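Serine-rich secreted cell wall anchored (LPXTG-motif ) protein (Lactobacillus reuteri ATCC 53608, PDB 5NXK) probably acts as a cell-wall-anchored surface adhesin, using a beta-solenoid binding region to attach the bacterium to surfaces in the gut of its host. Local coordinates at residues 3-8 / 23-28; 9-14 / 32-37; 43-48 / 74-79. All blocks are in the same frame, centred on the assembly; numbering follows the deposited sequence.

How the contacts relate
The three contacts follow the first coils of the beta-solenoid inward from its N-terminal end. Contact 1 joins the edge strand 3-4 to strand 21-24, contact 2 lays the helix that follows strand 3-4 against strand 34-36, and contact 3 pairs strands 41-46 and 71-77 further along the sheet used by contact 1. Contacts 1 and 2 have centres about 12 Å apart and share helix 7-14, with Val-4 packing on Leu-10 and Ala-13. Contacts 1 and 3, also about 12 Å between centres, are tied by Leu-24 and Ile-46. Contacts 2 and 3, with centres about 14 Å apart, meet inside the coil, where Leu-14 and Ile-36 touch Ile-43.

Contact 1: residues 3-8 / 23-28; sequences EVSNEE and KLKNNI
Glu-3 and Lys-25 meet through their carbon chains while their charges stay apart. The lysine is bent at chi2 and chi3 (-53° and -73°), which folds it back over the strand end and lays it slantwise across the extended glutamate. Lys-25 CG comes to 3.7 Å from Glu-3 CB, whereas Glu-3 OE1 stands 4.4 Å from Lys-25 NZ, too far for a salt bridge, so any attraction is probably modest. At the root of the same lysine, Ser-5 OG rests 3.4 Å from Lys-25 CB. The other face of the sheet is apolar. There the CG2 branch of Val-4 touches the end of Leu-24, 3.7 Å from Leu-24 CD2, the two side chains slanting past each other. Ile-28 approaches from beyond the turn and packs against the backbone that leads into the helix, with its CD1 3.7 Å from Asn-6 N and its CG2 branch against Glu-7 N. Two nearly straight backbone bonds hold the strands in parallel register: Val-4 N to Lys-23 O and Lys-25 N to Val-4 O, both 2.9 Å. Past them the ladder ends, though the backbones stay close, Ser-5 facing Asn-26 and Asn-6 facing Ile-28; a water donates to Ser-5 O and, weakly, to Asn-27 O. Asn-6 then serves as N-cap, its OD1 accepting from Glu-9 N, while the carboxylate of Glu-7 takes the backbone N-H groups of Asn-31 and Asn-32. Strand 3-4, helix 7-14 and strand 21-24 form a beta-alpha-beta unit, here at the N-terminal end of a parallel beta-solenoid of the pectate-lyase-like kind.

Contact 2: residues 9-14 / 32-37; sequences ELKAAL and NAITIN
Ile-34 drives its CD1 methyl into the surface of the helix and meets Lys-11 at the backbone, 3.6 Å from Lys-11 CA. The isoleucine chain is extended (chi2 170°), and this carries the methyl past the root of the lysine into the angle between Leu-10 and Leu-14. Both leucines cross it at about a right angle: Leu-10 offers CG, 4.1 Å from Ile-34 CD1, and Leu-14 offers CD1, which lies 4.0 Å from the CG2 branch of Ile-34. The end of one isoleucine thus touches Leu-10, Lys-11 and Leu-14 together, and this is the tight part of the contact. Packing is slacker toward Ile-36, which reaches only the end of the helix segment; its CD1 is 4.2 Å from Leu-14 CD2. The outer margin belongs to Lys-11. Its CB joins the apolar patch, but the rest of the chain runs out straight and takes the amino group away from the strand; Lys-11 is the one partly exposed residue among those that touch. Helix 9-14 and strand 34-36 run almost parallel, their axes 8.6 Å apart and inclined by 8°. Behind the contact, Ile-22 and Ile-43 carry the apolar layer onward, and Arg-41 donates to Leu-14 O. No hydrogen bond joins the two segments. Within the helix Ala-13 N and Leu-14 N bond to Glu-9 O and Leu-10 O, and Ile-34 and Ile-36 bond to strand 61-63 and its flanks, so what holds helix to strand is apolar packing without directional bonds, consistent with the helix shielding the apolar interior at the N-terminal end of the solenoid.

Contact 3: residues 43-48 / 74-79; sequences ITIIGD and LTIENA
Strands 43-46 and 74-77 run parallel, their axes 4.6 Å apart and inclined by 12°, and the ladder is laced in turn by Thr-75 N to Ile-43 O, Ile-45 N to Thr-75 O and Glu-77 N to Ile-45 O. On the inner face Ile-45 and Ile-76 lie side by side and point the same way, with Ile-45 CD1 4.2 Å from Ile-76 CG1. Leu-74 behaves differently: with chi1 at 173° its CG swings away from the backbone N, and the CD1 branch crosses Ile-43 at a slant, 3.7 Å from Ile-43 CG2. Such stacking of aligned side chains, coil upon coil, is the hallmark of the parallel beta-solenoid; the row is mostly aliphatic, Ile-45 continuing to Leu-24 on one neighbouring strand and Ile-76 to Tyr-102 on the other. The outer face is more polar. Thr-44 and Thr-75 stand side by side, Thr-44 OG1 4.0 Å from Thr-75 CB, and Thr-75 in turn touches Thr-101. Glu-77 extends its chain obliquely along this face, so that OE1 arrives near the CG2 methyl of Thr-44. A water lies 2.7 Å from Thr-75 OG1. Where the chain turns its corner, the last bond, Gly-47 N to Glu-77 O, is more bent, 140° at the hydrogen. Here the glycine brings its backbone close, with Gly-47 CA making a CA-H...O contact of 3.3 Å to Asn-78 O and also meeting the CB of Ala-79. Asn-78 and Asp-48 both adopt left-handed backbone conformations, and a second water accepts from Asp-48 N and Asn-78 ND2.

Contact 1: residues 3-8 / 23-28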
loop_
_atom_site.group_PDB
_atom_site.type_symbol
_atom_site.label_atom_id
_atom_site.label_comp_id
_atom_site.label_asym_id
_atom_site.label_seq_id
_atom_site.Cartn_x
_atom_site.Cartn_y
_atom_site.Cartn_z
ATOM N N GLU A 3 12.692 20.511 13.547
ATOM C CA GLU A 3 11.503 21.130 12.973
ATOM C C GLU A 3 11.710 21.656 11.543
ATOM O O GLU A 3 12.735 22.275 11.250
ATOM C CB GLU A 3 11.045 22.239 13.913
ATOM C CG GLU A 3 10.914 21.721 15.351
ATOM C CD GLU A 3 10.294 22.718 16.318
ATOM O OE1 GLU A 3 10.143 23.907 15.957
ATOM O OE2 GLU A 3 9.969 22.306 17.456
ATOM N N VAL A 4 10.759 21.396 10.647
ATOM C CA VAL A 4 10.914 21.806 9.246
ATOM C C VAL A 4 9.666 22.533 8.748
ATOM O O VAL A 4 8.538 22.194 9.131
ATOM C CB VAL A 4 11.229 20.595 8.301
ATOM C CG1 VAL A 4 12.570 19.927 8.648
ATOM C CG2 VAL A 4 10.089 19.582 8.300
ATOM N N SER A 5 9.867 23.527 7.881
ATOM C CA SER A 5 8.760 24.353 7.426
ATOM C C SER A 5 8.663 24.488 5.911
ATOM O O SER A 5 7.746 25.147 5.407
ATOM C CB SER A 5 8.878 25.751 8.039
ATOM O OG SER A 5 8.724 25.690 9.444
ATOM N N ASN A 6 9.590 23.875 5.179
ATOM C CA ASN A 6 9.537 23.962 3.721
ATOM C C ASN A 6 10.332 22.858 3.046
ATOM O O ASN A 6 10.938 22.028 3.718
ATOM C CB ASN A 6 10.030 25.336 3.249
ATOM C CG ASN A 6 11.462 25.615 3.664
ATOM O OD1 ASN A 6 12.338 24.753 3.554
ATOM N ND2 ASN A 6 11.705 26.821 4.164
ATOM N N GLU A 7 10.323 22.860 1.714
ATOM C CA GLU A 7 10.936 21.784 0.947
ATOM C C GLU A 7 12.417 21.620 1.262
ATOM O O GLU A 7 12.877 20.509 1.505
ATOM C CB GLU A 7 10.733 22.016 -0.555
ATOM C CG GLU A 7 11.473 21.010 -1.431
ATOM C CD GLU A 7 10.966 20.986 -2.870
ATOM O OE1 GLU A 7 10.282 21.947 -3.296
ATOM O OE2 GLU A 7 11.226 19.982 -3.569
ATOM N N GLU A 8 13.164 22.720 1.267
ATOM C CA GLU A 8 14.606 22.644 1.497
ATOM C C GLU A 8 14.931 22.136 2.903
ATOM O O GLU A 8 15.856 21.335 3.077
ATOM C CB GLU A 8 15.263 24.010 1.274
ATOM C CG GLU A 8 15.394 24.417 -0.187
ATOM C CD GLU A 8 16.018 23.334 -1.061
ATOM O OE1 GLU A 8 17.123 22.850 -0.730
ATOM O OE2 GLU A 8 15.400 22.969 -2.088
ATOM N N LYS A 23 9.511 17.204 12.707
ATOM C CA LYS A 23 8.188 17.769 12.970
ATOM C C LYS A 23 7.845 18.813 11.924
ATOM O O LYS A 23 8.627 19.733 11.690
ATOM C CB LYS A 23 8.108 18.424 14.352
ATOM C CG LYS A 23 8.146 17.481 15.533
ATOM C CD LYS A 23 7.705 18.210 16.799
ATOM C CE LYS A 23 6.364 18.896 16.583
ATOM N NZ LYS A 23 5.792 19.460 17.842
ATOM N N LEU A 24 6.675 18.680 11.305
ATOM C CA LEU A 24 6.210 19.682 10.352
ATOM C C LEU A 24 5.667 20.876 11.123
ATOM O O LEU A 24 4.856 20.711 12.033
ATOM C CB LEU A 24 5.129 19.108 9.426
ATOM C CG LEU A 24 5.472 17.803 8.696
ATOM C CD1 LEU A 24 4.332 17.333 7.780
ATOM C CD2 LEU A 24 6.767 17.973 7.902
ATOM N N LYS A 25 6.133 22.073 10.779
ATOM C CA LYS A 25 5.643 23.298 11.411
ATOM C C LYS A 25 4.709 24.030 10.456
ATOM O O LYS A 25 4.123 25.051 10.801
ATOM C CB LYS A 25 6.803 24.217 11.808
ATOM C CG LYS A 25 7.779 23.596 12.799
ATOM C CD LYS A 25 7.074 23.059 14.031
ATOM C CE LYS A 25 6.599 24.167 14.946
ATOM N NZ LYS A 25 5.771 23.599 16.050
ATOM N N ASN A 26 4.584 23.493 9.248
ATOM C CA ASN A 26 3.798 24.115 8.194
ATOM C C ASN A 26 3.499 23.094 7.097
ATOM O O ASN A 26 4.155 22.047 7.012
ATOM C CB ASN A 26 4.561 25.322 7.615
ATOM C CG ASN A 26 3.685 26.230 6.753
ATOM O OD1 ASN A 26 2.472 26.038 6.651
ATOM N ND2 ASN A 26 4.304 27.238 6.140
ATOM N N ASN A 27 2.511 23.384 6.262
ATOM C CA ASN A 27 2.291 22.563 5.081
ATOM C C ASN A 27 3.465 22.708 4.136
ATOM O O ASN A 27 3.989 23.803 3.957
ATOM C CB ASN A 27 0.997 22.947 4.366
ATOM C CG ASN A 27 -0.198 22.913 5.276
ATOM O OD1 ASN A 27 -0.375 21.976 6.049
ATOM N ND2 ASN A 27 -1.034 23.941 5.192
ATOM N N ILE A 28 3.858 21.614 3.502
ATOM C CA ILE A 28 5.019 21.648 2.637
ATOM C C ILE A 28 4.667 21.204 1.227
ATOM O O ILE A 28 4.025 20.163 1.031
ATOM C CB ILE A 28 6.138 20.753 3.191
ATOM C CG1 ILE A 28 6.557 21.267 4.578
ATOM C CG2 ILE A 28 7.313 20.716 2.226
ATOM C CD1 ILE A 28 7.783 20.620 5.142
HETATM O O HOH W 1 6.387 25.888 2.890
#

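Contact 2: residues 9-14 / 32-37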
loop_
_atom_site.group_PDB
_atom_site.type_symbol
_atom_site.label_atom_id
_atom_site.label_comp_id
_atom_site.label_asym_id
_atom_site.label_seq_id
_atom_site.Cartn_x
_atom_site.Cartn_y
_atom_site.Cartn_z
ATOM N N GLU A 9 14.169 22.576 3.904
ATOM C CA GLU A 9 14.412 22.089 5.265
ATOM C C GLU A 9 14.036 20.605 5.399
ATOM O O GLU A 9 14.745 19.828 6.055
ATOM C CB GLU A 9 13.636 22.929 6.286
ATOM C CG GLU A 9 14.143 24.370 6.424
ATOM C CD GLU A 9 13.256 25.264 7.296
ATOM O OE1 GLU A 9 12.197 24.813 7.774
ATOM O OE2 GLU A 9 13.636 26.438 7.511
ATOM N N LEU A 10 12.935 20.204 4.769
ATOM C CA LEU A 10 12.537 18.798 4.834
ATOM C C LEU A 10 13.586 17.924 4.148
ATOM O O LEU A 10 13.966 16.867 4.656
ATOM C CB LEU A 10 11.167 18.577 4.195
ATOM C CG LEU A 10 10.643 17.137 4.276
ATOM C CD1 LEU A 10 10.561 16.670 5.738
ATOM C CD2 LEU A 10 9.283 17.022 3.595
ATOM N N LYS A 11 14.032 18.370 2.979
ATOM C CA LYS A 11 15.055 17.678 2.216
ATOM C C LYS A 11 16.327 17.540 3.032
ATOM O O LYS A 11 16.918 16.456 3.098
ATOM C CB LYS A 11 15.343 18.413 0.908
ATOM C CG LYS A 11 16.489 17.802 0.118
ATOM C CD LYS A 11 16.746 18.548 -1.187
ATOM C CE LYS A 11 17.982 17.997 -1.888
ATOM N NZ LYS A 11 18.327 18.760 -3.120
ATOM N N ALA A 12 16.745 18.637 3.654
ATOM C CA ALA A 12 17.967 18.618 4.449
ATOM C C ALA A 12 17.840 17.632 5.611
ATOM O O ALA A 12 18.743 16.837 5.847
ATOM C CB ALA A 12 18.292 20.027 4.967
ATOM N N ALA A 13 16.699 17.641 6.292
ATOM C CA ALA A 13 16.503 16.753 7.436
ATOM C C ALA A 13 16.478 15.278 7.014
ATOM O O ALA A 13 17.072 14.419 7.673
ATOM C CB ALA A 13 15.222 17.109 8.157
ATOM N N LEU A 14 15.785 14.990 5.917
ATOM C CA LEU A 14 15.678 13.619 5.428
ATOM C C LEU A 14 17.011 13.100 4.886
ATOM O O LEU A 14 17.292 11.905 4.959
ATOM C CB LEU A 14 14.604 13.515 4.345
ATOM C CG LEU A 14 13.157 13.661 4.822
ATOM C CD1 LEU A 14 12.211 13.680 3.628
ATOM C CD2 LEU A 14 12.781 12.567 5.799
ATOM N N ASN A 32 10.331 18.890 -6.055
ATOM C CA ASN A 32 11.266 17.841 -6.424
ATOM C C ASN A 32 11.077 16.611 -5.541
ATOM O O ASN A 32 10.568 16.721 -4.428
ATOM C CB ASN A 32 12.691 18.365 -6.285
ATOM C CG ASN A 32 12.954 19.555 -7.175
ATOM O OD1 ASN A 32 13.078 19.421 -8.389
ATOM N ND2 ASN A 32 12.984 20.743 -6.575
ATOM N N ALA A 33 11.480 15.445 -6.037
ATOM C CA ALA A 33 11.529 14.252 -5.199
ATOM C C ALA A 33 12.722 14.364 -4.256
ATOM O O ALA A 33 13.749 14.928 -4.621
ATOM C CB ALA A 33 11.633 12.982 -6.047
ATOM N N ILE A 34 12.585 13.826 -3.051
ATOM C CA ILE A 34 13.689 13.777 -2.098
ATOM C C ILE A 34 14.206 12.344 -1.996
ATOM O O ILE A 34 13.441 11.444 -1.670
ATOM C CB ILE A 34 13.250 14.252 -0.701
ATOM C CG1 ILE A 34 12.882 15.735 -0.717
ATOM C CG2 ILE A 34 14.348 14.003 0.314
ATOM C CD1 ILE A 34 12.226 16.198 0.574
ATOM N N THR A 35 15.493 12.124 -2.254
ATOM C CA THR A 35 16.039 10.771 -2.175
ATOM C C THR A 35 16.755 10.510 -0.854
ATOM O O THR A 35 17.561 11.313 -0.403
ATOM C CB THR A 35 17.025 10.476 -3.331
ATOM O OG1 THR A 35 16.325 10.491 -4.583
ATOM C CG2 THR A 35 17.670 9.107 -3.149
ATOM N N ILE A 36 16.437 9.370 -0.251
ATOM C CA ILE A 36 17.109 8.869 0.932
ATOM C C ILE A 36 17.884 7.618 0.538
ATOM O O ILE A 36 17.295 6.588 0.206
ATOM C CB ILE A 36 16.121 8.512 2.051
ATOM C CG1 ILE A 36 15.146 9.666 2.310
ATOM C CG2 ILE A 36 16.876 8.070 3.307
ATOM C CD1 ILE A 36 14.113 9.363 3.387
ATOM N N ASN A 37 19.208 7.704 0.579
ATOM C CA ASN A 37 20.045 6.589 0.151
ATOM C C ASN A 37 21.338 6.517 0.947
ATOM O O ASN A 37 22.383 6.126 0.423
ATOM C CB ASN A 37 20.351 6.679 -1.346
ATOM C CG ASN A 37 21.105 7.947 -1.722
ATOM O OD1 ASN A 37 21.424 8.776 -0.869
ATOM N ND2 ASN A 37 21.424 8.079 -3.003
#

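Contact 3: residues 43-48 / 74-79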
loop_
_atom_site.group_PDB
_atom_site.type_symbol
_atom_site.label_atom_id
_atom_site.label_comp_id
_atom_site.label_asym_id
_atom_site.label_seq_id
_atom_site.Cartn_x
_atom_site.Cartn_y
_atom_site.Cartn_z
ATOM N N ILE A 43 13.361 6.838 10.694
ATOM C CA ILE A 43 12.844 8.194 10.523
ATOM C C ILE A 43 11.369 8.294 10.864
ATOM O O ILE A 43 10.555 7.496 10.390
ATOM C CB ILE A 43 13.025 8.694 9.071
ATOM C CG1 ILE A 43 14.504 8.676 8.664
ATOM C CG2 ILE A 43 12.421 10.082 8.899
ATOM C CD1 ILE A 43 14.728 8.898 7.165
ATOM N N THR A 44 11.032 9.276 11.694
ATOM C CA THR A 44 9.646 9.558 12.021
ATOM C C THR A 44 9.293 10.987 11.669
ATOM O O THR A 44 9.924 11.929 12.156
ATOM C CB THR A 44 9.364 9.325 13.511
ATOM O OG1 THR A 44 9.674 7.966 13.839
ATOM C CG2 THR A 44 7.898 9.610 13.828
ATOM N N ILE A 45 8.290 11.150 10.819
ATOM C CA ILE A 45 7.776 12.470 10.523
ATOM C C ILE A 45 6.515 12.717 11.313
ATOM O O ILE A 45 5.504 12.037 11.112
ATOM C CB ILE A 45 7.455 12.658 9.030
ATOM C CG1 ILE A 45 8.701 12.442 8.175
ATOM C CG2 ILE A 45 6.854 14.048 8.794
ATOM C CD1 ILE A 45 8.465 12.709 6.692
ATOM N N ILE A 46 6.579 13.678 12.224
ATOM C CA ILE A 46 5.414 14.078 13.006
ATOM C C ILE A 46 4.675 15.191 12.268
ATOM O O ILE A 46 5.184 16.309 12.137
ATOM C CB ILE A 46 5.804 14.555 14.415
ATOM C CG1 ILE A 46 6.478 13.421 15.189
ATOM C CG2 ILE A 46 4.584 15.055 15.156
ATOM C CD1 ILE A 46 7.080 13.857 16.515
ATOM N N GLY A 47 3.484 14.882 11.765
ATOM C CA GLY A 47 2.811 15.794 10.862
ATOM C C GLY A 47 2.150 16.991 11.511
ATOM O O GLY A 47 2.045 18.058 10.892
ATOM N N ASP A 48 1.723 16.818 12.756
ATOM C CA ASP A 48 0.924 17.813 13.469
ATOM C C ASP A 48 -0.235 18.382 12.624
ATOM O O ASP A 48 -0.534 19.580 12.676
ATOM C CB ASP A 48 1.813 18.952 13.978
ATOM C CG ASP A 48 1.174 19.709 15.136
ATOM O OD1 ASP A 48 0.494 19.063 15.965
ATOM O OD2 ASP A 48 1.352 20.945 15.217
ATOM N N LEU A 74 10.629 4.162 7.765
ATOM C CA LEU A 74 10.068 5.515 7.647
ATOM C C LEU A 74 8.664 5.535 8.216
ATOM O O LEU A 74 7.809 4.789 7.753
ATOM C CB LEU A 74 10.045 5.977 6.188
ATOM C CG LEU A 74 9.329 7.303 5.893
ATOM C CD1 LEU A 74 10.001 8.481 6.603
ATOM C CD2 LEU A 74 9.276 7.548 4.396
ATOM N N THR A 75 8.428 6.360 9.227
ATOM C CA THR A 75 7.096 6.524 9.799
ATOM C C THR A 75 6.570 7.943 9.556
ATOM O O THR A 75 7.291 8.911 9.772
ATOM C CB THR A 75 7.128 6.200 11.311
ATOM O OG1 THR A 75 7.481 4.822 11.485
ATOM C CG2 THR A 75 5.794 6.425 11.954
ATOM N N ILE A 76 5.335 8.062 9.073
ATOM C CA ILE A 76 4.670 9.355 8.960
ATOM C C ILE A 76 3.394 9.327 9.797
ATOM O O ILE A 76 2.582 8.400 9.660
ATOM C CB ILE A 76 4.338 9.705 7.500
ATOM C CG1 ILE A 76 5.614 9.668 6.645
ATOM C CG2 ILE A 76 3.666 11.067 7.424
ATOM C CD1 ILE A 76 5.406 10.038 5.183
ATOM N N GLU A 77 3.239 10.290 10.703
ATOM C CA GLU A 77 2.086 10.325 11.606
ATOM C C GLU A 77 1.312 11.613 11.441
ATOM O O GLU A 77 1.915 12.678 11.265
ATOM C CB GLU A 77 2.505 10.224 13.064
ATOM C CG GLU A 77 3.571 9.218 13.383
ATOM C CD GLU A 77 3.819 9.123 14.888
ATOM O OE1 GLU A 77 4.427 8.130 15.346
ATOM O OE2 GLU A 77 3.416 10.065 15.609
ATOM N N ASN A 78 -0.015 11.511 11.488
ATOM C CA ASN A 78 -0.899 12.667 11.626
ATOM C C ASN A 78 -0.633 13.697 10.543
ATOM O O ASN A 78 -0.310 14.849 10.815
ATOM C CB ASN A 78 -0.743 13.281 13.012
ATOM C CG ASN A 78 -1.812 14.326 13.309
ATOM O OD1 ASN A 78 -2.868 14.360 12.662
ATOM N ND2 ASN A 78 -1.548 15.175 14.293
ATOM N N ALA A 79 -0.741 13.251 9.301
ATOM C CA ALA A 79 -0.480 14.121 8.174
ATOM C C ALA A 79 -1.374 13.783 6.992
ATOM O O ALA A 79 -1.957 12.691 6.905
ATOM C CB ALA A 79 0.990 14.034 7.773
HETATM O O HOH W 2 10.144 4.743 11.704
HETATM O O HOH W 3 1.332 15.041 15.042
#